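Local atomic coordinates of rhodopsin (Rubrobacter xylanophilus, PDB entry 6KFQ), a protein that binds retinal and probably works as a light-driven outward proton pump in the membrane of a thermophilic bacterium. Residues A[156-167]-A[215-226]. Sequence-based numbering, arbitrary orientation.
Sequences RTPAVAQIFRTL and LLLSSRQALSDI
Arg-156 lays one face of its guanidinium over the side chain of Ile-226, with NH2 3.6 Å from Ile-226 CG1. The chain bends at chi2 and chi3 to get there, and NE is held by the carbonyl oxygen of Leu-89. Thr-157 comes next and gives the one hydrogen bond between the two segments. Its OG1 donates to OD2 of Asp-225 at 2.6 Å, reaching the oxygen from above the carboxylate plane. OG1 sits between the backbone N and the carbonyl carbon (chi1 61°), where it also takes a weak capping bond from Val-160 N. Thr-157 is thus the N-cap of helix 158-184, tied through Asp-225 to helix 220-228. A valine here would probably leave the Asp-225 carboxylate without its hydroxyl mate and the first turn of the helix without its side-chain cap. Ala-159 CB lies against the flat amide of Gln-221, 3.4 Å from CD. Val-160 sends CG2 to the carbonyl oxygen of Ala-222 and to Ile-226 CG1. Small Ala-222 lets the backbones come close, with Val-160 CA and Ala-222 CA 4.6 Å apart. Ile-163 meets Ala-222 CB with CG2, while CD1 reaches Ser-219 OG at 3.2 Å. That hydroxyl is turned back to donate to Leu-215 O. Leu-167 divides its methyls: CD2 packs on Leu-215 CB and CD1 on Leu-216 CB. The axes of helices 158-167 and 220-226 cross at -122°, 8.0 Å apart at closest. The chain turns at Ser-219, centre of an inverse gamma turn, so helix 220-228 lies across the start of helix 158-184. In this seven-helix rhodopsin bundle, Leu-167 and Leu-216 also touch helix 70-90, Phe-164 packs on helix 124-153, and Ile-226 meets Tyr-33 of helix 32-53.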
# COMPACT_ATOMS: atom_id res chain seq x y z
N ARG A 156 3.15 23.00 5.78
CA ARG A 156 4.34 22.47 6.44
C ARG A 156 5.58 23.13 5.86
O ARG A 156 5.49 23.98 4.96
CB ARG A 156 4.37 20.95 6.28
CG ARG A 156 3.12 20.28 6.83
CD ARG A 156 3.22 20.10 8.32
NE ARG A 156 3.36 18.69 8.66
CZ ARG A 156 3.96 18.23 9.75
NH1 ARG A 156 4.51 19.08 10.62
NH2 ARG A 156 4.02 16.92 9.97
N THR A 157 6.75 22.75 6.37
CA THR A 157 7.98 23.34 5.87
C THR A 157 8.19 22.95 4.42
O THR A 157 7.64 21.95 3.95
CB THR A 157 9.17 22.89 6.71
OG1 THR A 157 9.30 21.46 6.62
CG2 THR A 157 8.99 23.29 8.17
N PRO A 158 8.98 23.73 3.66
CA PRO A 158 9.20 23.38 2.25
C PRO A 158 9.69 21.96 2.02
O PRO A 158 9.26 21.31 1.06
CB PRO A 158 10.25 24.42 1.82
CG PRO A 158 9.96 25.60 2.67
CD PRO A 158 9.58 25.03 4.01
N ALA A 159 10.54 21.43 2.90
CA ALA A 159 11.04 20.07 2.70
C ALA A 159 9.96 19.04 2.95
O ALA A 159 9.88 18.02 2.24
CB ALA A 159 12.23 19.79 3.62
N VAL A 160 9.14 19.25 3.98
CA VAL A 160 8.02 18.35 4.23
C VAL A 160 7.02 18.39 3.08
O VAL A 160 6.56 17.35 2.59
CB VAL A 160 7.34 18.70 5.57
CG1 VAL A 160 6.06 17.91 5.75
CG2 VAL A 160 8.32 18.42 6.72
N ALA A 161 6.66 19.60 2.64
CA ALA A 161 5.74 19.72 1.51
C ALA A 161 6.28 19.01 0.28
O ALA A 161 5.52 18.38 -0.47
CB ALA A 161 5.48 21.20 1.21
N GLN A 162 7.59 19.06 0.07
CA GLN A 162 8.18 18.47 -1.13
C GLN A 162 8.14 16.95 -1.09
O GLN A 162 7.79 16.30 -2.08
CB GLN A 162 9.62 18.98 -1.31
CG GLN A 162 10.33 18.39 -2.51
CD GLN A 162 11.77 18.86 -2.62
OE1 GLN A 162 12.15 19.88 -2.05
NE2 GLN A 162 12.58 18.11 -3.36
N ILE A 163 8.50 16.34 0.05
CA ILE A 163 8.47 14.89 0.12
C ILE A 163 7.04 14.39 0.13
O ILE A 163 6.72 13.36 -0.47
CB ILE A 163 9.27 14.36 1.32
CG1 ILE A 163 9.30 12.82 1.29
CG2 ILE A 163 8.66 14.83 2.63
CD1 ILE A 163 9.87 12.24 -0.00
N PHE A 164 6.14 15.11 0.80
CA PHE A 164 4.74 14.72 0.74
C PHE A 164 4.27 14.67 -0.71
O PHE A 164 3.66 13.68 -1.14
CB PHE A 164 3.84 15.67 1.52
CG PHE A 164 2.39 15.37 1.28
CD1 PHE A 164 1.77 14.34 1.97
CD2 PHE A 164 1.69 16.02 0.27
CE1 PHE A 164 0.44 14.01 1.71
CE2 PHE A 164 0.36 15.69 0.01
CZ PHE A 164 -0.25 14.68 0.73
N ARG A 165 4.51 15.74 -1.46
CA ARG A 165 4.03 15.79 -2.83
C ARG A 165 4.61 14.66 -3.66
O ARG A 165 3.91 14.03 -4.46
CB ARG A 165 4.36 17.15 -3.44
CG ARG A 165 3.47 18.25 -2.89
CD ARG A 165 4.06 19.63 -3.11
NE ARG A 165 3.30 20.65 -2.40
CZ ARG A 165 3.77 21.86 -2.09
NH1 ARG A 165 5.01 22.19 -2.43
NH2 ARG A 165 3.01 22.72 -1.44
N THR A 166 5.90 14.36 -3.46
CA THR A 166 6.52 13.26 -4.18
C THR A 166 5.87 11.93 -3.84
O THR A 166 5.52 11.14 -4.73
CB THR A 166 8.02 13.22 -3.88
OG1 THR A 166 8.62 14.41 -4.40
CG2 THR A 166 8.66 12.00 -4.52
N LEU A 167 5.70 11.65 -2.54
CA LEU A 167 5.12 10.37 -2.14
C LEU A 167 3.65 10.28 -2.53
O LEU A 167 3.15 9.20 -2.87
CB LEU A 167 5.28 10.17 -0.64
CG LEU A 167 6.72 10.01 -0.15
CD1 LEU A 167 6.72 9.81 1.35
CD2 LEU A 167 7.42 8.87 -0.86
N LEU A 215 12.24 6.72 -0.31
CA LEU A 215 12.07 8.16 -0.49
C LEU A 215 11.70 8.84 0.82
O LEU A 215 12.23 9.91 1.14
CB LEU A 215 11.02 8.42 -1.56
CG LEU A 215 11.41 8.00 -2.97
CD1 LEU A 215 10.23 8.15 -3.92
CD2 LEU A 215 12.62 8.79 -3.46
N LEU A 216 10.79 8.24 1.59
CA LEU A 216 10.37 8.83 2.86
C LEU A 216 11.53 8.89 3.85
O LEU A 216 11.88 9.96 4.37
CB LEU A 216 9.21 8.03 3.45
CG LEU A 216 8.77 8.50 4.84
CD1 LEU A 216 8.34 9.96 4.79
CD2 LEU A 216 7.65 7.62 5.38
N LEU A 217 12.14 7.74 4.13
CA LEU A 217 13.11 7.65 5.21
C LEU A 217 14.46 8.26 4.85
O LEU A 217 15.26 8.51 5.75
CB LEU A 217 13.29 6.19 5.62
CG LEU A 217 11.99 5.53 6.08
CD1 LEU A 217 12.24 4.15 6.67
CD2 LEU A 217 11.27 6.42 7.09
N SER A 218 14.72 8.52 3.57
CA SER A 218 15.92 9.25 3.18
C SER A 218 15.74 10.77 3.24
O SER A 218 16.73 11.50 3.12
CB SER A 218 16.35 8.85 1.77
OG SER A 218 16.56 7.45 1.69
N SER A 219 14.51 11.26 3.42
CA SER A 219 14.23 12.70 3.48
C SER A 219 14.47 13.20 4.90
O SER A 219 13.56 13.61 5.63
CB SER A 219 12.80 12.99 3.04
OG SER A 219 12.56 12.58 1.71
N ARG A 220 15.75 13.19 5.29
CA ARG A 220 16.11 13.49 6.67
C ARG A 220 15.81 14.93 7.05
O ARG A 220 15.45 15.19 8.20
CB ARG A 220 17.60 13.18 6.89
CG ARG A 220 17.98 11.75 6.56
CD ARG A 220 19.46 11.48 6.86
NE ARG A 220 19.78 11.87 8.23
CZ ARG A 220 19.49 11.14 9.30
NH1 ARG A 220 18.88 9.97 9.17
NH2 ARG A 220 19.81 11.58 10.51
N GLN A 221 15.95 15.86 6.11
CA GLN A 221 15.62 17.25 6.41
C GLN A 221 14.14 17.40 6.75
O GLN A 221 13.78 18.05 7.74
CB GLN A 221 15.96 18.15 5.22
CG GLN A 221 15.46 19.57 5.36
CD GLN A 221 15.53 20.35 4.06
OE1 GLN A 221 15.86 19.79 3.01
NE2 GLN A 221 15.21 21.63 4.12
N ALA A 222 13.28 16.79 5.94
CA ALA A 222 11.84 16.83 6.20
C ALA A 222 11.52 16.18 7.54
O ALA A 222 10.77 16.74 8.35
CB ALA A 222 11.10 16.13 5.07
N LEU A 223 12.08 15.00 7.79
CA LEU A 223 11.86 14.32 9.06
C LEU A 223 12.29 15.20 10.23
O LEU A 223 11.51 15.44 11.16
CB LEU A 223 12.61 12.98 9.07
CG LEU A 223 12.10 12.02 8.00
CD1 LEU A 223 12.80 10.68 8.07
CD2 LEU A 223 10.59 11.85 8.10
N SER A 224 13.50 15.75 10.17
CA SER A 224 13.98 16.59 11.26
C SER A 224 13.10 17.82 11.42
O SER A 224 12.87 18.28 12.54
CB SER A 224 15.44 16.99 11.03
OG SER A 224 15.58 17.81 9.88
N ASP A 225 12.60 18.37 10.31
CA ASP A 225 11.63 19.46 10.38
C ASP A 225 10.44 19.07 11.25
O ASP A 225 9.99 19.83 12.11
CB ASP A 225 11.15 19.85 8.98
CG ASP A 225 12.12 20.78 8.26
OD1 ASP A 225 13.11 21.22 8.88
OD2 ASP A 225 11.88 21.07 7.07
N ILE A 226 9.91 17.86 11.02
CA ILE A 226 8.76 17.38 11.78
C ILE A 226 9.16 17.04 13.20
O ILE A 226 8.44 17.36 14.16
CB ILE A 226 8.12 16.18 11.06
CG1 ILE A 226 7.56 16.61 9.71
CG2 ILE A 226 7.02 15.55 11.92
CD1 ILE A 226 7.08 15.46 8.85